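Local structure of uncharacterized protein (Bacteroides ovatus, 4IPB) at residues Trp81-Val86 against Ile100-Asp105; Trp94-Val99 against Tyr115-Ile120; Val107-Gln112 against Thr124-Asp129. The protein is of unknown function but belongs to a family of putative beta-lactamase-inhibitor-like, PepSY-like proteins. All coordinates share one frame; numbering follows the deposited sequence.

Contact 1: Trp81-Val86 against Ile100-Asp105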
loop_
_atom_site.group_PDB
_atom_site.type_symbol
_atom_site.label_atom_id
_atom_site.label_comp_id
_atom_site.label_asym_id
_atom_site.label_seq_id
_atom_site.Cartn_x
_atom_site.Cartn_y
_atom_site.Cartn_z
ATOM N N TRP A 81 -15.521 4.465 12.426
ATOM C CA TRP A 81 -14.746 3.262 12.675
ATOM C C TRP A 81 -13.304 3.632 13.104
ATOM O O TRP A 81 -12.852 4.752 12.859
ATOM C CB TRP A 81 -14.758 2.396 11.396
ATOM C CG TRP A 81 -16.068 1.643 11.207
ATOM C CD1 TRP A 81 -17.322 2.153 11.221
ATOM C CD2 TRP A 81 -16.202 0.248 10.972
ATOM N NE1 TRP A 81 -18.256 1.147 11.034
ATOM C CE2 TRP A 81 -17.586 -0.040 10.899
ATOM C CE3 TRP A 81 -15.286 -0.805 10.880
ATOM C CZ2 TRP A 81 -18.065 -1.333 10.684
ATOM C CZ3 TRP A 81 -15.765 -2.083 10.708
ATOM C CH2 TRP A 81 -17.146 -2.329 10.588
ATOM N N VAL A 82 -12.595 2.679 13.697
ATOM C CA VAL A 82 -11.203 2.854 14.120
ATOM C C VAL A 82 -10.294 2.589 12.950
ATOM O O VAL A 82 -10.413 1.555 12.255
ATOM C CB VAL A 82 -10.820 1.863 15.238
ATOM C CG1 VAL A 82 -9.335 1.953 15.582
ATOM C CG2 VAL A 82 -11.667 2.128 16.469
ATOM N N VAL A 83 -9.390 3.532 12.694
ATOM C CA VAL A 83 -8.575 3.419 11.509
ATOM C C VAL A 83 -7.286 2.707 11.907
ATOM O O VAL A 83 -6.508 3.233 12.716
ATOM C CB VAL A 83 -8.295 4.793 10.914
ATOM C CG1 VAL A 83 -7.277 4.664 9.817
ATOM C CG2 VAL A 83 -9.580 5.370 10.354
ATOM N N ASP A 84 -7.084 1.502 11.402
ATOM C CA ASP A 84 -5.893 0.716 11.727
ATOM C C ASP A 84 -4.681 1.067 10.882
ATOM O O ASP A 84 -3.544 1.024 11.382
ATOM C CB ASP A 84 -6.140 -0.776 11.542
ATOM C CG ASP A 84 -7.110 -1.346 12.574
ATOM O OD1 ASP A 84 -7.492 -0.657 13.560
ATOM O OD2 ASP A 84 -7.486 -2.522 12.383
ATOM N N ASN A 85 -4.929 1.381 9.619
ATOM C CA ASN A 85 -3.852 1.734 8.717
ATOM C C ASN A 85 -4.387 2.505 7.517
ATOM O O ASN A 85 -5.580 2.488 7.207
ATOM C CB ASN A 85 -3.122 0.450 8.320
ATOM C CG ASN A 85 -1.787 0.703 7.629
ATOM O OD1 ASN A 85 -1.148 1.768 7.783
ATOM N ND2 ASN A 85 -1.325 -0.303 6.888
ATOM N N VAL A 86 -3.478 3.241 6.888
ATOM C CA VAL A 86 -3.768 4.021 5.699
ATOM C C VAL A 86 -2.582 3.780 4.774
ATOM O O VAL A 86 -1.456 4.035 5.191
ATOM C CB VAL A 86 -3.921 5.521 6.034
ATOM C CG1 VAL A 86 -4.218 6.347 4.777
ATOM C CG2 VAL A 86 -4.985 5.746 7.116
ATOM N N ILE A 100 -7.745 2.304 3.134
ATOM C CA ILE A 100 -7.914 2.556 4.572
ATOM C C ILE A 100 -8.423 1.284 5.198
ATOM O O ILE A 100 -9.464 0.775 4.790
ATOM C CB ILE A 100 -8.882 3.712 4.853
ATOM C CG1 ILE A 100 -8.469 4.948 4.036
ATOM C CG2 ILE A 100 -8.948 3.977 6.353
ATOM C CD1 ILE A 100 -9.414 6.134 4.191
ATOM N N LYS A 101 -7.672 0.753 6.182
ATOM C CA LYS A 101 -8.094 -0.426 6.910
ATOM C C LYS A 101 -8.780 0.010 8.189
ATOM O O LYS A 101 -8.207 0.746 9.005
ATOM C CB LYS A 101 -6.919 -1.341 7.233
ATOM C CG LYS A 101 -7.341 -2.668 7.810
ATOM C CD LYS A 101 -6.141 -3.523 8.096
ATOM C CE LYS A 101 -6.565 -4.844 8.684
ATOM N NZ LYS A 101 -5.425 -5.559 9.308
ATOM N N VAL A 102 -10.031 -0.425 8.348
ATOM C CA VAL A 102 -10.820 -0.037 9.501
ATOM C C VAL A 102 -11.335 -1.229 10.276
ATOM O O VAL A 102 -11.464 -2.364 9.740
ATOM C CB VAL A 102 -12.022 0.820 9.097
ATOM C CG1 VAL A 102 -11.531 2.112 8.484
ATOM C CG2 VAL A 102 -12.932 0.102 8.119
ATOM N N GLY A 103 -11.575 -0.980 11.561
ATOM C CA GLY A 103 -12.134 -1.963 12.485
ATOM C C GLY A 103 -13.018 -1.216 13.506
ATOM O O GLY A 103 -13.277 -0.029 13.424
ATOM N N GLN A 104 -13.532 -1.922 14.478
ATOM C CA GLN A 104 -14.352 -1.267 15.522
ATOM C C GLN A 104 -13.723 -1.640 16.813
ATOM O O GLN A 104 -13.149 -2.710 16.899
ATOM C CB GLN A 104 -15.798 -1.742 15.457
ATOM C CG GLN A 104 -16.583 -0.987 14.405
ATOM C CD GLN A 104 -18.020 -1.445 14.295
ATOM O OE1 GLN A 104 -18.305 -2.644 14.330
ATOM N NE2 GLN A 104 -18.938 -0.494 14.131
ATOM N N ASP A 105 -13.740 -0.737 17.795
ATOM C CA ASP A 105 -13.296 -1.100 19.113
ATOM C C ASP A 105 -14.197 -2.262 19.534
ATOM O O ASP A 105 -15.410 -2.266 19.248
ATOM C CB ASP A 105 -13.456 0.044 20.134
ATOM C CG ASP A 105 -12.344 1.054 20.082
ATOM O OD1 ASP A 105 -11.281 0.807 19.448
ATOM O OD2 ASP A 105 -12.542 2.122 20.698
HETATM O O HOH W 1 -5.321 -4.123 11.829
#
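W81 lays one face of its indole against the side chain of Q104. CG of Q104 sits 3.6 Å from the centroid of the six-membered ring, a CH-pi contact close to the ring normal. The amide beyond it is stacked, its plane only 12° from that of the indole. CE3 of W81 also touches CG2 of V102, at 3.7 Å. Y78 meets the indole edge-to-face, and Y111 meets it with planes at about 45°.

The segments lie on antiparallel strands 82-90 and 97-104 of a beta hairpin, which a classic beta bulge interrupts. D84 and N85 both face K101. D84 N donates to K101 O at 2.8 Å, while the bond from N85 N to the same oxygen is weak. On one face the V83 and I100 side chains cross obliquely, CG1 of V83 3.9 Å from CG2 of I100. F73 of helix 67-75 packs on V83, I100 and V102 there.

On the other face K101 runs fully extended, with CG anti to the backbone N (chi1 -172°). Its NZ is 4.8 Å from D84 OD2, bridged by a water. D84 OD2 takes its direct salt bridge from K110. Farther along, V82 CG2 meets D105 OD1 at 3.3 Å.

Contact 2: Trp94-Val99 against Tyr115-Ile120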
loop_
_atom_site.group_PDB
_atom_site.type_symbol
_atom_site.label_atom_id
_atom_site.label_comp_id
_atom_site.label_asym_id
_atom_site.label_seq_id
_atom_site.Cartn_x
_atom_site.Cartn_y
_atom_site.Cartn_z
ATOM N N TRP A 94 -1.590 2.993 -13.771
ATOM C CA TRP A 94 -2.946 3.001 -13.189
ATOM C C TRP A 94 -3.001 4.185 -12.194
ATOM O O TRP A 94 -1.964 4.640 -11.658
ATOM C CB TRP A 94 -3.293 1.682 -12.459
ATOM C CG TRP A 94 -2.985 0.373 -13.226
ATOM C CD1 TRP A 94 -2.249 -0.678 -12.757
ATOM C CD2 TRP A 94 -3.376 0.022 -14.553
ATOM N NE1 TRP A 94 -2.122 -1.650 -13.738
ATOM C CE2 TRP A 94 -2.851 -1.260 -14.829
ATOM C CE3 TRP A 94 -4.139 0.642 -15.510
ATOM C CZ2 TRP A 94 -3.034 -1.918 -16.055
ATOM C CZ3 TRP A 94 -4.353 -0.007 -16.747
ATOM C CH2 TRP A 94 -3.777 -1.271 -17.019
ATOM N N GLN A 95 -4.222 4.662 -11.954
ATOM C CA GLN A 95 -4.480 5.709 -10.966
ATOM C C GLN A 95 -4.155 5.201 -9.533
ATOM O O GLN A 95 -4.360 4.027 -9.180
ATOM C CB GLN A 95 -5.955 6.135 -11.045
ATOM C CG GLN A 95 -6.411 7.135 -10.017
ATOM C CD GLN A 95 -7.855 7.537 -10.213
ATOM O OE1 GLN A 95 -8.776 6.818 -9.857
ATOM N NE2 GLN A 95 -8.046 8.709 -10.766
ATOM N N ALA A 96 -3.617 6.107 -8.725
ATOM C CA ALA A 96 -3.361 5.787 -7.333
ATOM C C ALA A 96 -4.633 5.403 -6.591
ATOM O O ALA A 96 -5.730 5.822 -6.904
ATOM C CB ALA A 96 -2.686 6.941 -6.609
ATOM N N ILE A 97 -4.452 4.598 -5.562
ATOM C CA ILE A 97 -5.515 4.111 -4.695
ATOM C C ILE A 97 -5.086 4.327 -3.237
ATOM O O ILE A 97 -3.958 4.072 -2.883
ATOM C CB ILE A 97 -5.751 2.605 -4.850
ATOM C CG1 ILE A 97 -6.140 2.279 -6.265
ATOM C CG2 ILE A 97 -6.874 2.155 -3.908
ATOM C CD1 ILE A 97 -6.105 0.790 -6.622
ATOM N N ILE A 98 -6.010 4.830 -2.434
ATOM C CA ILE A 98 -5.816 4.960 -1.020
ATOM C C ILE A 98 -6.589 3.839 -0.324
ATOM O O ILE A 98 -7.785 3.686 -0.517
ATOM C CB ILE A 98 -6.320 6.315 -0.495
ATOM C CG1 ILE A 98 -5.523 7.489 -1.057
ATOM C CG2 ILE A 98 -6.181 6.339 1.035
ATOM C CD1 ILE A 98 -5.992 7.977 -2.401
ATOM N N VAL A 99 -5.893 3.029 0.455
ATOM C CA VAL A 99 -6.510 1.886 1.123
ATOM C C VAL A 99 -6.536 2.231 2.586
ATOM O O VAL A 99 -5.488 2.428 3.221
ATOM C CB VAL A 99 -5.778 0.556 0.875
ATOM C CG1 VAL A 99 -6.531 -0.544 1.558
ATOM C CG2 VAL A 99 -5.687 0.268 -0.616
ATOM N N TYR A 115 -10.227 3.827 -1.905
ATOM C CA TYR A 115 -10.633 5.136 -2.335
ATOM C C TYR A 115 -9.777 5.628 -3.516
ATOM O O TYR A 115 -8.562 5.427 -3.533
ATOM C CB TYR A 115 -10.470 6.192 -1.204
ATOM C CG TYR A 115 -11.552 6.134 -0.162
ATOM C CD1 TYR A 115 -12.699 6.852 -0.333
ATOM C CD2 TYR A 115 -11.394 5.385 1.012
ATOM C CE1 TYR A 115 -13.720 6.817 0.609
ATOM C CE2 TYR A 115 -12.415 5.332 1.964
ATOM C CZ TYR A 115 -13.551 6.056 1.756
ATOM O OH TYR A 115 -14.589 6.030 2.663
ATOM N N THR A 116 -10.419 6.365 -4.391
ATOM C CA THR A 116 -9.696 7.091 -5.422
ATOM C C THR A 116 -9.200 8.390 -4.815
ATOM O O THR A 116 -9.732 8.892 -3.788
ATOM C CB THR A 116 -10.570 7.420 -6.664
ATOM O OG1 THR A 116 -11.498 8.458 -6.351
ATOM C CG2 THR A 116 -11.329 6.181 -7.195
ATOM N N PRO A 117 -8.227 9.025 -5.466
ATOM C CA PRO A 117 -7.799 10.377 -5.039
ATOM C C PRO A 117 -8.861 11.446 -5.070
ATOM O O PRO A 117 -8.687 12.474 -4.408
ATOM C CB PRO A 117 -6.681 10.716 -6.027
ATOM C CG PRO A 117 -6.164 9.328 -6.439
ATOM C CD PRO A 117 -7.420 8.536 -6.583
ATOM N N GLN A 118 -9.936 11.238 -5.839
ATOM C CA GLN A 118 -11.074 12.150 -5.860
ATOM C C GLN A 118 -12.112 11.829 -4.776
ATOM O O GLN A 118 -13.194 12.415 -4.733
ATOM C CB GLN A 118 -11.736 12.116 -7.231
ATOM C CG GLN A 118 -10.847 12.559 -8.389
ATOM C CD GLN A 118 -9.689 11.614 -8.715
ATOM O OE1 GLN A 118 -9.835 10.381 -8.707
ATOM N NE2 GLN A 118 -8.511 12.190 -8.964
ATOM N N GLY A 119 -11.820 10.869 -3.927
ATOM C CA GLY A 119 -12.650 10.538 -2.777
ATOM C C GLY A 119 -13.774 9.551 -3.058
ATOM O O GLY A 119 -14.669 9.394 -2.218
ATOM N N ILE A 120 -13.703 8.833 -4.184
ATOM C CA ILE A 120 -14.746 7.840 -4.490
ATOM C C ILE A 120 -14.372 6.526 -3.809
ATOM O O ILE A 120 -13.257 6.048 -3.957
ATOM C CB ILE A 120 -14.925 7.648 -6.010
ATOM C CG1 ILE A 120 -15.283 8.976 -6.687
ATOM C CG2 ILE A 120 -15.935 6.538 -6.264
ATOM C CD1 ILE A 120 -16.529 9.635 -6.216
#
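I98 and Y115 form the tight part of this contact. They are an antiparallel hydrogen-bonded pair, and each backbone N donates to the carbonyl O of the other. I98 N to Y115 O is 2.8 Å, and the return bond is as short. The two side chains leave the same face of the sheet, with I98 CB 4.2 Å from Y115 CB. The Y115 ring then leads away from segment 94-99. I98 turns its chain at chi2 (85°), and CD1 reaches over the peptide that joins T116 to P117, 3.9 Å from P117 N. At the edge of this tight part P117 CD rests on A96 O at 3.2 Å.

The chains diverge after the pair, and the end with Q95 and Q118 is loose and faces solvent. Q95 reaches across with an extended chain. Its CD lies 3.8 Å from P117 CD, and its OE1 lies against CB and CG2 of T116. Its amide meets that of Q118 from the opposite direction, the planes 30° apart, with NE2 of Q95 3.2 Å from OE1 of Q118.

Segment 115-120 makes a type I beta turn from T116 to G119. T116 OG1 accepts from I120 N at 3.1 Å, across the turn to the residue just after it.

The turn links strands 107-115 and 121-126, and L121 and L122 of the latter pack on Y115 and T116. Strand 82-90 lies on the other side of strand 97-104. Its M88 touches A96 and I98.

Contact 3: Val107-Gln112 against Thr124-Asp129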
loop_
_atom_site.group_PDB
_atom_site.type_symbol
_atom_site.label_atom_id
_atom_site.label_comp_id
_atom_site.label_asym_id
_atom_site.label_seq_id
_atom_site.Cartn_x
_atom_site.Cartn_y
_atom_site.Cartn_z
ATOM N N VAL A 107 -14.594 -5.345 18.524
ATOM C CA VAL A 107 -14.896 -6.490 17.619
ATOM C C VAL A 107 -13.801 -6.675 16.580
ATOM O O VAL A 107 -13.053 -5.744 16.257
ATOM C CB VAL A 107 -16.283 -6.436 16.903
ATOM C CG1 VAL A 107 -17.414 -6.808 17.864
ATOM C CG2 VAL A 107 -16.525 -5.082 16.261
ATOM N N ASP A 108 -13.679 -7.904 16.109
ATOM C CA ASP A 108 -12.551 -8.299 15.276
ATOM C C ASP A 108 -12.788 -8.124 13.770
ATOM O O ASP A 108 -11.910 -8.414 12.967
ATOM C CB ASP A 108 -12.154 -9.738 15.610
ATOM C CG ASP A 108 -11.709 -9.884 17.048
ATOM O OD1 ASP A 108 -10.927 -9.014 17.500
ATOM O OD2 ASP A 108 -12.148 -10.849 17.732
ATOM N N ILE A 109 -13.941 -7.590 13.400
ATOM C CA ILE A 109 -14.246 -7.332 11.988
ATOM C C ILE A 109 -13.285 -6.257 11.436
ATOM O O ILE A 109 -13.093 -5.227 12.071
ATOM C CB ILE A 109 -15.728 -6.917 11.804
ATOM C CG1 ILE A 109 -16.045 -6.761 10.330
ATOM C CG2 ILE A 109 -16.104 -5.652 12.595
ATOM C CD1 ILE A 109 -16.221 -8.100 9.683
ATOM N N LYS A 110 -12.666 -6.504 10.280
ATOM C CA LYS A 110 -11.806 -5.523 9.640
ATOM C C LYS A 110 -12.181 -5.431 8.146
ATOM O O LYS A 110 -12.407 -6.477 7.511
ATOM C CB LYS A 110 -10.331 -5.948 9.673
ATOM C CG LYS A 110 -9.756 -6.347 11.012
ATOM C CD LYS A 110 -9.387 -5.142 11.797
ATOM C CE LYS A 110 -8.796 -5.525 13.144
ATOM N NZ LYS A 110 -8.885 -4.340 14.028
ATOM N N TYR A 111 -12.261 -4.211 7.613
ATOM C CA TYR A 111 -12.450 -3.998 6.187
ATOM C C TYR A 111 -11.340 -3.133 5.604
ATOM O O TYR A 111 -10.840 -2.254 6.296
ATOM C CB TYR A 111 -13.764 -3.271 5.879
ATOM C CG TYR A 111 -14.995 -4.020 6.313
ATOM C CD1 TYR A 111 -15.396 -5.173 5.625
ATOM C CD2 TYR A 111 -15.811 -3.529 7.305
ATOM C CE1 TYR A 111 -16.515 -5.879 6.037
ATOM C CE2 TYR A 111 -16.954 -4.211 7.691
ATOM C CZ TYR A 111 -17.275 -5.385 7.067
ATOM O OH TYR A 111 -18.422 -6.002 7.518
ATOM N N GLN A 112 -10.951 -3.436 4.379
ATOM C CA GLN A 112 -10.174 -2.506 3.557
ATOM C C GLN A 112 -11.121 -1.704 2.691
ATOM O O GLN A 112 -12.002 -2.285 2.033
ATOM C CB GLN A 112 -9.203 -3.197 2.598
ATOM C CG GLN A 112 -7.978 -3.760 3.267
ATOM C CD GLN A 112 -7.124 -4.509 2.268
ATOM O OE1 GLN A 112 -7.634 -5.298 1.504
ATOM N NE2 GLN A 112 -5.807 -4.252 2.262
ATOM N N THR A 124 -14.925 -2.295 -1.075
ATOM C CA THR A 124 -14.401 -2.695 0.222
ATOM C C THR A 124 -14.270 -4.217 0.226
ATOM O O THR A 124 -14.906 -4.929 -0.564
ATOM C CB THR A 124 -15.265 -2.286 1.392
ATOM O OG1 THR A 124 -16.418 -3.108 1.421
ATOM C CG2 THR A 124 -15.687 -0.814 1.321
ATOM N N ARG A 125 -13.430 -4.698 1.138
ATOM C CA ARG A 125 -13.171 -6.103 1.271
ATOM C C ARG A 125 -13.039 -6.432 2.743
ATOM O O ARG A 125 -12.324 -5.754 3.438
ATOM C CB ARG A 125 -11.803 -6.396 0.594
ATOM C CG ARG A 125 -11.414 -7.820 0.577
ATOM C CD ARG A 125 -10.251 -8.053 -0.384
ATOM N NE ARG A 125 -8.958 -7.459 0.024
ATOM C CZ ARG A 125 -7.819 -7.788 -0.577
ATOM N NH1 ARG A 125 -7.867 -8.654 -1.580
ATOM N NH2 ARG A 125 -6.661 -7.291 -0.182
ATOM N N ASN A 126 -13.662 -7.518 3.184
ATOM C CA ASN A 126 -13.498 -8.055 4.545
ATOM C C ASN A 126 -12.124 -8.718 4.612
ATOM O O ASN A 126 -11.829 -9.623 3.798
ATOM C CB ASN A 126 -14.602 -9.066 4.817
ATOM C CG ASN A 126 -14.643 -9.509 6.257
ATOM O OD1 ASN A 126 -13.614 -9.716 6.858
ATOM N ND2 ASN A 126 -15.823 -9.674 6.792
ATOM N N VAL A 127 -11.289 -8.280 5.566
ATOM C CA VAL A 127 -9.956 -8.833 5.671
ATOM C C VAL A 127 -9.724 -9.374 7.062
ATOM O O VAL A 127 -8.576 -9.473 7.490
ATOM C CB VAL A 127 -8.841 -7.852 5.278
ATOM C CG1 VAL A 127 -8.960 -7.511 3.818
ATOM C CG2 VAL A 127 -8.937 -6.578 6.089
ATOM N N SER A 128 -10.816 -9.713 7.749
ATOM C CA SER A 128 -10.782 -10.165 9.125
ATOM C C SER A 128 -9.891 -11.421 9.220
ATOM O O SER A 128 -9.089 -11.546 10.152
ATOM C CB SER A 128 -12.198 -10.493 9.613
ATOM O OG SER A 128 -13.061 -9.361 9.577
ATOM N N ASP A 129 -10.013 -12.330 8.242
ATOM C CA ASP A 129 -9.251 -13.632 8.213
ATOM C C ASP A 129 -8.357 -13.796 6.993
ATOM O O ASP A 129 -8.069 -14.924 6.569
ATOM C CB ASP A 129 -10.186 -14.854 8.248
ATOM C CG ASP A 129 -11.342 -14.665 9.201
ATOM O OD1 ASP A 129 -11.185 -14.937 10.410
ATOM O OD2 ASP A 129 -12.395 -14.194 8.717
#
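R125 starts with CG anti to the backbone N (chi1 -177°) and bends at chi3 (68°), while Q112 runs extended beyond CG. The two chains therefore lie side by side and point the same way. Amide and guanidinium are nearly coplanar. R125 grips Q112 OE1 side-on with two nitrogens, NH2 at 2.8 Å and NE at 2.9 Å. NH2 approaches on a lone pair, and NE nearly along the C=O axis. This holds both flat groups in one plane. The other end of the Q112 amide is held by I133 O, and R125 NH2 also bonds T138 OG1. The V127 side chain crosses that of Q112 at about a right angle, its CG1 3.5 Å from Q112 OE1.

The backbones pair as an antiparallel hairpin. Q112 and R125 are a hydrogen-bonded pair, and Y111 and N126 a non-hydrogen-bonded one. CD1 of Y111 approaches CA of N126 at 3.6 Å, its ring plane steep to the asparagine amide.

Past N126 the strand ends in an Asx turn. N126 OD1 accepts from both S128 N and S128 OG, the latter at 2.8 Å. The serine hydroxyl oxygen receives K110 N at 3.0 Å, so a side chain takes over from the strand backbone there. V127 N bonds K110 O at 2.9 Å. I109 CD1 packs across N126 ND2.

Strand 121-126 is an outermost strand of the sheet within this chain. Strand 97-104 flanks strand 107-115 on its other side, bringing K101 against V127. The loop with I133 lies by Q112 and R125, and helix 136-139 offers T138 to R125.

In the fold
Strands 82-90, 97-104, 107-115 and 121-126 follow one another in the chain and lie in that order in the antiparallel sheet. Contact 1 comes first and closes the hairpin of the first two. Contact 2 opens within that loop and ends beyond it, so the two cross. It joins the start of strand 97-104 to the turn after 107-115. Contact 3 begins after contact 1 has closed. It also crosses contact 2 and fastens the last strand to the sheet. Contacts 1 and 3 are close, their centres about 9 Å apart, and are joined where V102 N meets Y111 O, a probable hydrogen bond between the middle strands. I100 and Y115 connect contacts 1 and 2.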